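Solute carrier family 15 member 1 (Mus musculus, PDB 5A9D) carries di- and tripeptides together with protons into intestinal cells, and contributes here only its extracellular domain, which has an immunoglobulin-like fold. Local coordinates at residues N3-K8 and D43-I48; T72-N77 and R82-G87; T144-T149 and I169-D174; S157-D160 and A164-Y167. All coordinates share one frame; numbering follows the deposited sequence.

Contact 1. Residues N3-K8 and D43-I48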
loop_
_atom_site.group_PDB
_atom_site.type_symbol
_atom_site.label_atom_id
_atom_site.label_comp_id
_atom_site.label_asym_id
_atom_site.label_seq_id
_atom_site.Cartn_x
_atom_site.Cartn_y
_atom_site.Cartn_z
ATOM N N ASN A 3 -6.226 -7.447 15.980
ATOM C CA ASN A 3 -6.651 -6.233 16.682
ATOM C C ASN A 3 -5.403 -5.357 17.043
ATOM O O ASN A 3 -5.560 -4.219 17.536
ATOM C CB ASN A 3 -7.444 -6.671 17.952
ATOM C CG ASN A 3 -7.794 -5.627 18.998
ATOM O OD1 ASN A 3 -7.384 -5.718 20.170
ATOM N ND2 ASN A 3 -8.644 -4.678 18.636
ATOM N N GLN A 4 -4.172 -5.889 16.809
ATOM C CA GLN A 4 -2.957 -5.151 17.184
ATOM C C GLN A 4 -2.358 -4.326 16.022
ATOM O O GLN A 4 -2.416 -4.711 14.849
ATOM C CB GLN A 4 -1.896 -6.034 17.875
ATOM C CG GLN A 4 -1.072 -6.949 16.959
ATOM C CD GLN A 4 -0.004 -7.763 17.671
ATOM O OE1 GLN A 4 1.169 -7.809 17.254
ATOM N NE2 GLN A 4 -0.372 -8.402 18.782
ATOM N N VAL A 5 -1.885 -3.148 16.372
ATOM C CA VAL A 5 -1.293 -2.185 15.455
ATOM C C VAL A 5 0.208 -2.138 15.786
ATOM O O VAL A 5 0.573 -2.041 16.960
ATOM C CB VAL A 5 -2.002 -0.808 15.633
ATOM C CG1 VAL A 5 -1.196 0.336 15.016
ATOM C CG2 VAL A 5 -3.408 -0.851 15.025
ATOM N N GLN A 6 1.068 -2.319 14.772
ATOM C CA GLN A 6 2.514 -2.252 14.988
ATOM C C GLN A 6 3.017 -0.945 14.397
ATOM O O GLN A 6 2.654 -0.582 13.270
ATOM C CB GLN A 6 3.242 -3.457 14.402
ATOM C CG GLN A 6 3.144 -4.737 15.260
ATOM C CD GLN A 6 3.831 -5.934 14.621
ATOM O OE1 GLN A 6 4.758 -5.795 13.835
ATOM N NE2 GLN A 6 3.388 -7.154 14.911
ATOM N N ILE A 7 3.787 -0.188 15.195
ATOM C CA ILE A 7 4.324 1.111 14.796
ATOM C C ILE A 7 5.819 1.209 15.115
ATOM O O ILE A 7 6.236 1.014 16.249
ATOM C CB ILE A 7 3.554 2.297 15.466
ATOM C CG1 ILE A 7 2.024 2.165 15.282
ATOM C CG2 ILE A 7 4.078 3.671 14.953
ATOM C CD1 ILE A 7 1.130 3.063 16.196
ATOM N N LYS A 8 6.587 1.619 14.115
ATOM C CA LYS A 8 8.021 1.904 14.208
ATOM C C LYS A 8 8.117 3.403 13.965
ATOM O O LYS A 8 7.373 3.933 13.150
ATOM C CB LYS A 8 8.778 1.131 13.109
ATOM C CG LYS A 8 10.243 1.473 12.922
ATOM C CD LYS A 8 10.528 1.338 11.454
ATOM C CE LYS A 8 11.590 0.340 11.147
ATOM N NZ LYS A 8 11.533 -0.036 9.722
ATOM N N ASP A 43 -7.999 -0.045 20.219
ATOM C CA ASP A 43 -8.920 0.646 21.130
ATOM C C ASP A 43 -8.179 1.457 22.195
ATOM O O ASP A 43 -8.750 2.410 22.729
ATOM C CB ASP A 43 -9.886 -0.357 21.808
ATOM C CG ASP A 43 -9.277 -1.139 22.966
ATOM O OD1 ASP A 43 -8.445 -2.036 22.702
ATOM O OD2 ASP A 43 -9.617 -0.830 24.139
ATOM N N LYS A 44 -6.929 1.055 22.520
ATOM C CA LYS A 44 -6.068 1.695 23.526
ATOM C C LYS A 44 -5.177 2.762 22.910
ATOM O O LYS A 44 -4.512 3.477 23.638
ATOM C CB LYS A 44 -5.241 0.651 24.303
ATOM C CG LYS A 44 -6.088 -0.221 25.230
ATOM C CD LYS A 44 -5.263 -1.326 25.871
ATOM C CE LYS A 44 -6.106 -2.185 26.781
ATOM N NZ LYS A 44 -5.328 -3.309 27.363
ATOM N N LEU A 45 -5.190 2.896 21.573
ATOM C CA LEU A 45 -4.410 3.890 20.831
ATOM C C LEU A 45 -5.315 5.097 20.673
ATOM O O LEU A 45 -5.734 5.438 19.568
ATOM C CB LEU A 45 -3.976 3.285 19.468
ATOM C CG LEU A 45 -2.696 3.783 18.803
ATOM C CD1 LEU A 45 -1.471 3.731 19.751
ATOM C CD2 LEU A 45 -2.408 2.983 17.555
ATOM N N THR A 46 -5.650 5.713 21.824
ATOM C CA THR A 46 -6.564 6.852 22.022
ATOM C C THR A 46 -6.108 8.098 21.265
ATOM O O THR A 46 -6.921 8.728 20.581
ATOM C CB THR A 46 -6.761 7.093 23.536
ATOM O OG1 THR A 46 -7.222 5.881 24.127
ATOM C CG2 THR A 46 -7.754 8.211 23.840
ATOM N N SER A 47 -4.821 8.462 21.418
ATOM C CA SER A 47 -4.185 9.593 20.748
ATOM C C SER A 47 -2.673 9.401 20.721
ATOM O O SER A 47 -2.130 8.642 21.528
ATOM C CB SER A 47 -4.561 10.922 21.406
ATOM O OG SER A 47 -3.846 11.145 22.609
ATOM N N ILE A 48 -2.007 10.059 19.772
ATOM C CA ILE A 48 -0.560 10.033 19.627
ATOM C C ILE A 48 -0.130 11.469 19.424
ATOM O O ILE A 48 -0.616 12.122 18.502
ATOM C CB ILE A 48 -0.079 9.087 18.480
ATOM C CG1 ILE A 48 -0.518 7.624 18.728
ATOM C CG2 ILE A 48 1.455 9.162 18.326
ATOM C CD1 ILE A 48 -0.371 6.689 17.504
#

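Contact 2. Residues T72-N77 and R82-G87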
loop_
_atom_site.group_PDB
_atom_site.type_symbol
_atom_site.label_atom_id
_atom_site.label_comp_id
_atom_site.label_asym_id
_atom_site.label_seq_id
_atom_site.Cartn_x
_atom_site.Cartn_y
_atom_site.Cartn_z
ATOM N N THR A 72 5.178 2.666 9.586
ATOM C CA THR A 72 6.343 3.467 9.931
ATOM C C THR A 72 5.811 4.872 10.115
ATOM O O THR A 72 5.270 5.444 9.174
ATOM C CB THR A 72 7.447 3.407 8.870
ATOM O OG1 THR A 72 8.020 2.121 8.952
ATOM C CG2 THR A 72 8.578 4.456 9.108
ATOM N N LEU A 73 5.949 5.411 11.327
ATOM C CA LEU A 73 5.598 6.776 11.610
ATOM C C LEU A 73 6.844 7.627 11.313
ATOM O O LEU A 73 7.832 7.612 12.075
ATOM C CB LEU A 73 5.103 6.956 13.064
ATOM C CG LEU A 73 4.750 8.411 13.506
ATOM C CD1 LEU A 73 3.557 8.998 12.705
ATOM C CD2 LEU A 73 4.458 8.472 15.003
ATOM N N LEU A 74 6.823 8.332 10.174
ATOM C CA LEU A 74 7.931 9.214 9.817
ATOM C C LEU A 74 7.696 10.507 10.573
ATOM O O LEU A 74 6.568 10.979 10.581
ATOM C CB LEU A 74 7.969 9.522 8.305
ATOM C CG LEU A 74 8.296 8.395 7.330
ATOM C CD1 LEU A 74 8.184 8.905 5.908
ATOM C CD2 LEU A 74 9.718 7.877 7.538
ATOM N N VAL A 75 8.728 11.032 11.279
ATOM C CA VAL A 75 8.630 12.305 12.017
ATOM C C VAL A 75 9.793 13.231 11.598
ATOM O O VAL A 75 10.903 12.746 11.327
ATOM C CB VAL A 75 8.510 12.157 13.572
ATOM C CG1 VAL A 75 7.242 11.385 13.968
ATOM C CG2 VAL A 75 9.750 11.492 14.190
ATOM N N TRP A 76 9.545 14.541 11.533
ATOM C CA TRP A 76 10.559 15.544 11.190
ATOM C C TRP A 76 10.184 16.902 11.781
ATOM O O TRP A 76 9.040 17.100 12.193
ATOM C CB TRP A 76 10.875 15.610 9.672
ATOM C CG TRP A 76 9.747 16.049 8.784
ATOM C CD1 TRP A 76 9.581 17.283 8.229
ATOM C CD2 TRP A 76 8.694 15.224 8.249
ATOM N NE1 TRP A 76 8.486 17.287 7.401
ATOM C CE2 TRP A 76 7.902 16.044 7.420
ATOM C CE3 TRP A 76 8.324 13.874 8.425
ATOM C CZ2 TRP A 76 6.747 15.578 6.785
ATOM C CZ3 TRP A 76 7.197 13.401 7.780
ATOM C CH2 TRP A 76 6.406 14.252 6.984
ATOM N N ASN A 77 11.158 17.790 11.901
ATOM C CA ASN A 77 10.980 19.126 12.472
ATOM C C ASN A 77 10.239 20.086 11.509
ATOM O O ASN A 77 10.529 20.049 10.305
ATOM C CB ASN A 77 12.345 19.690 12.883
ATOM C CG ASN A 77 13.290 19.940 11.725
ATOM O OD1 ASN A 77 13.781 19.009 11.070
ATOM N ND2 ASN A 77 13.561 21.214 11.446
ATOM N N ARG A 82 4.195 11.588 8.925
ATOM C CA ARG A 82 3.525 10.854 7.870
ATOM C C ARG A 82 3.482 9.388 8.300
ATOM O O ARG A 82 4.512 8.833 8.699
ATOM C CB ARG A 82 4.223 10.977 6.510
ATOM C CG ARG A 82 3.385 10.286 5.401
ATOM C CD ARG A 82 4.155 10.081 4.119
ATOM N NE ARG A 82 4.834 11.312 3.707
ATOM C CZ ARG A 82 4.303 12.241 2.921
ATOM N NH1 ARG A 82 3.080 12.081 2.424
ATOM N NH2 ARG A 82 4.985 13.344 2.634
ATOM N N VAL A 83 2.294 8.776 8.219
ATOM C CA VAL A 83 2.119 7.362 8.534
ATOM C C VAL A 83 2.305 6.623 7.221
ATOM O O VAL A 83 1.617 6.908 6.264
ATOM C CB VAL A 83 0.766 7.024 9.207
ATOM C CG1 VAL A 83 0.621 5.514 9.447
ATOM C CG2 VAL A 83 0.589 7.803 10.511
ATOM N N VAL A 84 3.266 5.694 7.182
ATOM C CA VAL A 84 3.595 4.863 6.022
ATOM C C VAL A 84 3.134 3.433 6.353
ATOM O O VAL A 84 3.419 2.909 7.423
ATOM C CB VAL A 84 5.132 4.946 5.725
ATOM C CG1 VAL A 84 5.571 3.914 4.673
ATOM C CG2 VAL A 84 5.515 6.357 5.279
ATOM N N LYS A 85 2.416 2.822 5.436
ATOM C CA LYS A 85 1.922 1.444 5.555
ATOM C C LYS A 85 3.052 0.452 5.286
ATOM O O LYS A 85 3.729 0.555 4.260
ATOM C CB LYS A 85 0.773 1.246 4.566
ATOM C CG LYS A 85 -0.561 1.692 5.149
ATOM C CD LYS A 85 -1.657 1.673 4.087
ATOM C CE LYS A 85 -3.023 1.867 4.698
ATOM N NZ LYS A 85 -4.050 2.097 3.651
ATOM N N ASP A 86 3.289 -0.479 6.213
ATOM C CA ASP A 86 4.387 -1.447 6.100
ATOM C C ASP A 86 3.925 -2.904 5.920
ATOM O O ASP A 86 4.733 -3.841 6.086
ATOM C CB ASP A 86 5.320 -1.366 7.323
ATOM C CG ASP A 86 6.253 -0.183 7.463
ATOM O OD1 ASP A 86 6.182 0.749 6.622
ATOM O OD2 ASP A 86 7.036 -0.174 8.428
ATOM N N GLY A 87 2.647 -3.095 5.648
ATOM C CA GLY A 87 2.125 -4.439 5.437
ATOM C C GLY A 87 1.631 -5.148 6.688
ATOM O O GLY A 87 1.397 -4.527 7.727
#

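Contact 3. Residues T144-T149 and I169-D174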
loop_
_atom_site.group_PDB
_atom_site.type_symbol
_atom_site.label_atom_id
_atom_site.label_comp_id
_atom_site.label_asym_id
_atom_site.label_seq_id
_atom_site.Cartn_x
_atom_site.Cartn_y
_atom_site.Cartn_z
ATOM N N THR A 144 -24.138 1.945 7.668
ATOM C CA THR A 144 -25.304 2.825 7.829
ATOM C C THR A 144 -26.061 2.938 6.472
ATOM O O THR A 144 -27.170 3.480 6.426
ATOM C CB THR A 144 -24.871 4.217 8.354
ATOM O OG1 THR A 144 -23.945 4.816 7.433
ATOM C CG2 THR A 144 -24.283 4.175 9.769
ATOM N N ALA A 145 -25.454 2.422 5.382
ATOM C CA ALA A 145 -25.991 2.452 4.016
ATOM C C ALA A 145 -27.304 1.676 3.829
ATOM O O ALA A 145 -28.078 1.996 2.914
ATOM C CB ALA A 145 -24.946 1.957 3.031
ATOM N N VAL A 146 -27.563 0.675 4.697
ATOM C CA VAL A 146 -28.774 -0.154 4.627
ATOM C C VAL A 146 -29.606 -0.074 5.920
ATOM O O VAL A 146 -29.101 0.383 6.952
ATOM C CB VAL A 146 -28.456 -1.625 4.228
ATOM C CG1 VAL A 146 -28.001 -1.724 2.773
ATOM C CG2 VAL A 146 -27.430 -2.262 5.170
ATOM N N ALA A 147 -30.872 -0.544 5.865
ATOM C CA ALA A 147 -31.772 -0.591 7.025
ATOM C C ALA A 147 -31.185 -1.500 8.132
ATOM O O ALA A 147 -30.548 -2.507 7.794
ATOM C CB ALA A 147 -33.133 -1.110 6.600
ATOM N N PRO A 148 -31.368 -1.167 9.446
ATOM C CA PRO A 148 -30.801 -2.023 10.515
ATOM C C PRO A 148 -31.385 -3.441 10.554
ATOM O O PRO A 148 -30.763 -4.349 11.112
ATOM C CB PRO A 148 -31.133 -1.249 11.802
ATOM C CG PRO A 148 -32.283 -0.397 11.449
ATOM C CD PRO A 148 -32.065 0.003 10.019
ATOM N N THR A 149 -32.581 -3.609 9.961
ATOM C CA THR A 149 -33.318 -4.870 9.847
ATOM C C THR A 149 -32.694 -5.845 8.826
ATOM O O THR A 149 -32.964 -7.050 8.905
ATOM C CB THR A 149 -34.786 -4.595 9.494
ATOM O OG1 THR A 149 -34.844 -3.851 8.273
ATOM C CG2 THR A 149 -35.535 -3.862 10.608
ATOM N N ILE A 169 -18.920 -5.767 -2.314
ATOM C CA ILE A 169 -20.130 -5.498 -1.550
ATOM C C ILE A 169 -20.986 -4.530 -2.332
ATOM O O ILE A 169 -20.514 -3.438 -2.636
ATOM C CB ILE A 169 -19.732 -4.909 -0.166
ATOM C CG1 ILE A 169 -18.782 -5.893 0.595
ATOM C CG2 ILE A 169 -21.012 -4.513 0.655
ATOM C CD1 ILE A 169 -18.039 -5.196 1.856
ATOM N N ARG A 170 -22.256 -4.886 -2.601
ATOM C CA ARG A 170 -23.186 -3.990 -3.311
ATOM C C ARG A 170 -24.584 -4.063 -2.740
ATOM O O ARG A 170 -24.877 -4.977 -1.955
ATOM C CB ARG A 170 -23.233 -4.342 -4.805
ATOM C CG ARG A 170 -23.653 -5.785 -5.102
ATOM C CD ARG A 170 -24.198 -5.891 -6.508
ATOM N NE ARG A 170 -23.926 -7.199 -7.095
ATOM C CZ ARG A 170 -24.550 -7.682 -8.164
ATOM N NH1 ARG A 170 -25.515 -6.979 -8.753
ATOM N NH2 ARG A 170 -24.225 -8.872 -8.649
ATOM N N ARG A 171 -25.477 -3.182 -3.242
ATOM C CA ARG A 171 -26.893 -3.198 -2.871
ATOM C C ARG A 171 -27.549 -4.336 -3.611
ATOM O O ARG A 171 -27.325 -4.474 -4.806
ATOM C CB ARG A 171 -27.620 -1.893 -3.282
ATOM C CG ARG A 171 -27.294 -0.628 -2.502
ATOM C CD ARG A 171 -27.498 -0.739 -1.005
ATOM N NE ARG A 171 -28.889 -0.586 -0.593
ATOM C CZ ARG A 171 -29.476 0.581 -0.343
ATOM N NH1 ARG A 171 -28.816 1.719 -0.526
ATOM N NH2 ARG A 171 -30.736 0.621 0.069
ATOM N N ALA A 172 -28.330 -5.171 -2.910
ATOM C CA ALA A 172 -29.136 -6.247 -3.515
ATOM C C ALA A 172 -30.423 -5.626 -4.035
ATOM O O ALA A 172 -30.777 -4.535 -3.595
ATOM C CB ALA A 172 -29.457 -7.313 -2.469
ATOM N N SER A 173 -31.153 -6.325 -4.930
ATOM C CA SER A 173 -32.415 -5.823 -5.490
ATOM C C SER A 173 -33.461 -5.433 -4.418
ATOM O O SER A 173 -34.205 -4.477 -4.620
ATOM C CB SER A 173 -33.005 -6.812 -6.494
ATOM O OG SER A 173 -33.393 -8.010 -5.843
ATOM N N ASP A 174 -33.462 -6.127 -3.253
ATOM C CA ASP A 174 -34.392 -5.868 -2.145
ATOM C C ASP A 174 -33.968 -4.692 -1.243
ATOM O O ASP A 174 -34.604 -4.461 -0.218
ATOM C CB ASP A 174 -34.619 -7.167 -1.325
ATOM C CG ASP A 174 -33.466 -7.613 -0.429
ATOM O OD1 ASP A 174 -32.293 -7.317 -0.763
ATOM O OD2 ASP A 174 -33.735 -8.268 0.599
#

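Contact 4. Residues S157-D160 and A164-Y167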
loop_
_atom_site.group_PDB
_atom_site.type_symbol
_atom_site.label_atom_id
_atom_site.label_comp_id
_atom_site.label_asym_id
_atom_site.label_seq_id
_atom_site.Cartn_x
_atom_site.Cartn_y
_atom_site.Cartn_z
ATOM N N SER A 157 -17.270 -18.658 0.285
ATOM C CA SER A 157 -17.379 -19.970 -0.321
ATOM C C SER A 157 -16.271 -20.887 0.273
ATOM O O SER A 157 -15.491 -20.446 1.135
ATOM C CB SER A 157 -17.276 -19.876 -1.838
ATOM O OG SER A 157 -16.004 -19.398 -2.231
ATOM N N ASN A 158 -16.200 -22.142 -0.188
ATOM C CA ASN A 158 -15.186 -23.074 0.265
ATOM C C ASN A 158 -13.824 -22.703 -0.302
ATOM O O ASN A 158 -13.406 -23.241 -1.330
ATOM C CB ASN A 158 -15.557 -24.525 -0.063
ATOM C CG ASN A 158 -14.657 -25.569 0.587
ATOM O OD1 ASN A 158 -14.898 -26.773 0.480
ATOM N ND2 ASN A 158 -13.603 -25.151 1.269
ATOM N N LEU A 159 -13.141 -21.804 0.410
ATOM C CA LEU A 159 -11.809 -21.265 0.169
ATOM C C LEU A 159 -10.835 -22.390 -0.184
ATOM O O LEU A 159 -10.609 -23.286 0.648
ATOM C CB LEU A 159 -11.329 -20.624 1.492
ATOM C CG LEU A 159 -11.370 -19.097 1.688
ATOM C CD1 LEU A 159 -12.681 -18.479 1.193
ATOM C CD2 LEU A 159 -11.095 -18.745 3.143
ATOM N N ASP A 160 -10.268 -22.357 -1.412
ATOM C CA ASP A 160 -9.279 -23.349 -1.848
ATOM C C ASP A 160 -7.961 -23.215 -1.038
ATOM O O ASP A 160 -8.005 -22.809 0.111
ATOM C CB ASP A 160 -9.053 -23.270 -3.372
ATOM C CG ASP A 160 -10.279 -23.590 -4.230
ATOM O OD1 ASP A 160 -11.009 -24.562 -3.898
ATOM O OD2 ASP A 160 -10.479 -22.902 -5.264
ATOM N N ALA A 164 -6.547 -16.219 -3.640
ATOM C CA ALA A 164 -6.788 -14.822 -3.300
ATOM C C ALA A 164 -8.109 -14.452 -3.914
ATOM O O ALA A 164 -8.398 -14.889 -5.027
ATOM C CB ALA A 164 -5.681 -13.929 -3.819
ATOM N N TYR A 165 -8.947 -13.740 -3.158
ATOM C CA TYR A 165 -10.289 -13.359 -3.589
ATOM C C TYR A 165 -10.588 -11.920 -3.243
ATOM O O TYR A 165 -10.074 -11.393 -2.260
ATOM C CB TYR A 165 -11.369 -14.258 -2.943
ATOM C CG TYR A 165 -11.165 -15.746 -3.147
ATOM C CD1 TYR A 165 -11.667 -16.389 -4.273
ATOM C CD2 TYR A 165 -10.471 -16.508 -2.212
ATOM C CE1 TYR A 165 -11.464 -17.752 -4.474
ATOM C CE2 TYR A 165 -10.284 -17.873 -2.388
ATOM C CZ TYR A 165 -10.775 -18.488 -3.526
ATOM O OH TYR A 165 -10.577 -19.834 -3.692
ATOM N N THR A 166 -11.460 -11.307 -4.053
ATOM C CA THR A 166 -11.978 -9.960 -3.875
ATOM C C THR A 166 -13.475 -10.142 -3.710
ATOM O O THR A 166 -14.138 -10.727 -4.563
ATOM C CB THR A 166 -11.643 -9.072 -5.067
ATOM O OG1 THR A 166 -10.245 -8.885 -5.124
ATOM C CG2 THR A 166 -12.271 -7.695 -4.957
ATOM N N TYR A 167 -13.977 -9.692 -2.593
ATOM C CA TYR A 167 -15.405 -9.763 -2.288
ATOM C C TYR A 167 -15.983 -8.372 -2.504
ATOM O O TYR A 167 -15.537 -7.418 -1.864
ATOM C CB TYR A 167 -15.563 -10.272 -0.837
ATOM C CG TYR A 167 -15.368 -11.770 -0.675
ATOM C CD1 TYR A 167 -14.512 -12.483 -1.512
ATOM C CD2 TYR A 167 -16.092 -12.488 0.269
ATOM C CE1 TYR A 167 -14.389 -13.875 -1.414
ATOM C CE2 TYR A 167 -15.980 -13.880 0.372
ATOM C CZ TYR A 167 -15.116 -14.565 -0.461
ATOM O OH TYR A 167 -14.994 -15.931 -0.339
HETATM O O HOH W 1 -13.697 -17.667 -1.862
#

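Contact 1. Residues N3-K8 and D43-I48
V5 is the first residue of strand 4-8 to meet the loop at 43-48. Its CG1 lies 3.9 Å from L45 CD2, and the two side chains cross at about a right angle. The first torsion of V5 sets CG1 anti to the backbone N (chi1 164°), and this is the branch that touches the leucine. Q4 and Q6 point to the other face of the strand, where Q6 NE2 donates an almost straight bond of 3.3 Å to Q4 OE1, in the carbonyl plane of Q4 and nearly in the amide plane of Q6.

I7, two residues on from V5, brings a longer side chain than V5 to the same face. Its extended ethyl arm ends in CD1, which meets L45 CD2 tip to tip at 3.8 Å and I48 CD1, also tip to tip, at 4.1 Å. L45 CD2 is thus received by both strand residues. L45 is the centre of an inverse gamma turn, and its side chain points toward the strand. Branched residues suit an extended strand, and the extra carbon of I7, CD1, lets it touch both L45 and I48.

Around this group F21 of strand 17-21 touches I7 and I48, and V19 touches I48, so the packing continues into the opposing sheet. Only buried methyl groups meet across the segments, with no hydrogen bond among them; fit of shape and exclusion of water therefore hold the loop to the strand here.

Contact 2. Residues T72-N77 and R82-G87
R82 meets strand 72-76 at both ends of its backbone. Its N donates to L74 O at 3.0 Å, and its O takes the N-H of L74 at 2.8 Å. Its CB lies at the edge of the W76 ring, in plane, 4.0 Å from CH2. The indole gets there because chi1 of W76 (64°) places CG between the backbone N and the carbonyl carbon. The guanidinium end of R82 turns elsewhere: NE donates to H124 O of the second subunit, and the imidazole of that H124 stacks with W76.

V83, in the non-hydrogen-bonded pair with L73, offers CG2 to L73 CD1 at 3.9 Å on the other face. V84 then forms a hydrogen-bonded pair with T72, and its CG2 touches L74 CD1 at 3.7 Å. Beta-branched valines suit the extended strand, and the V83-L73 pair lies between the two hydrogen-bonded pairs.

D86 holds the hydroxyl of T72: OG1 donates at 2.6 Å to D86 OD2, which receives it on its syn lone pair. R100 of the second subunit bridges the same pair, its NH1 to D86 OD1 and its NH2 to T72 OG1, so the carboxylate probably stays ionised.

This hairpin of strands 69-76 and 80-88 forms one side of a four-stranded mixed sheet: strand 80-88 lies at its margin, while strand 69-76 runs parallel to strand 4-11 on its inner side.

Contact 3. Residues T144-T149 and I169-D174
V146 overlaps the guanidinium of R171 with its CG1 methyl, which lies over one face of the group, 3.7 Å from NE and 3.9 Å from CD. The two side chains run alongside each other, pointing opposite ways, so the valine lies against the end of the arginine and leaves its N-H groups to other partners. On V146, the torsion places CG1 anti to the carbonyl carbon (chi1 -70°), and it is this branch that reaches the arginine.

A145 adds a polar atom to the same face. Its carbonyl oxygen stands 3.5 Å above the guanidinium plane, offset toward the rim, with NH1 at 3.5 Å as its nearest atom. From above the plane the oxygen is not reached by the N-H groups, which lie in that plane, so the approach is probably a mild electrostatic attraction to the positive group. The strongest polar partner of R171 is in its own hairpin: NE donates to G175 O, just beyond the 169-174 segment. Bends at chi2 and chi3 (-56° and -80°) shorten the side chain and bring NE to the G175 carbonyl. A long, flexible, flat-ended residue suits this role, since it can donate NE to that carbonyl while V146 lies over one face.

The loop 144-149 connects strands 138-142 and 153-155, and R171 ends strand 164-171, whose hairpin partner is strand 177-184; V146 also touches L177 there. Next to both segments, the disulfide C150-C176 ties this loop covalently to the same hairpin.

Contact 4. Residues S157-D160 and A164-Y167
L159 and Y165 make the apolar contact, a loose one, with L159 CD1 4.4 Å from Y165 CE2. The same methyl is in van der Waals contact with the hydroxyl of Y167, CD1 to OH 3.8 Å. The two tyrosines, two residues apart on the strand, point toward the loop: chi1 of Y165 (-54°) and Y167 (-78°) sets each CG anti to the carbonyl carbon, and the long phenols let their hydroxyls reach it.

Direct polar bonding is slight. D160 N-H points almost straight at Y165 OH, but at 3.4 Å the bond is weak. It arrives at the edge of the ring, near its plane. The planes of the D160 carboxylate and the Y165 ring are inclined by 52°.

Water carries the firmer link. One molecule donates to S157 OG at 2.9 Å and bonds to Y167 OH at 2.6 Å, closing a bridge between two hydroxyls that are themselves 4.1 Å apart. It lies in the plane of the Y167 ring, beyond the hydroxyl edge, and also 3.1 Å above the centre of the Y165 ring. A serine suits this place because its small hydroxyl can accept a hydrogen bond from the water while also bonding E181 OE1.

The loop includes an inverse gamma turn centred on N158, and it leads from strand 153-155 in one sheet to strand 164-171 in the other. Such a crossing between facing sheets is characteristic of an immunoglobulin-like beta sandwich.

From the N terminus, contact 1 closes the first loop, bringing the linker between strands 32-41 and 49-52 back over strand 4-11 and so tying the two sheets of the first lobe. Contact 2 follows in series as a tight hairpin. It touches contact 1 because strands 4-11 and 69-76 are neighbours in one sheet, where K8 O probably bonds L73 N. The second lobe has contacts 3 and 4, with contact 4 nested inside the loop that contact 3 closes; both use strand 164-171, one near each end, their centres about 22 Å apart. None of the four contacts joins the two lobes.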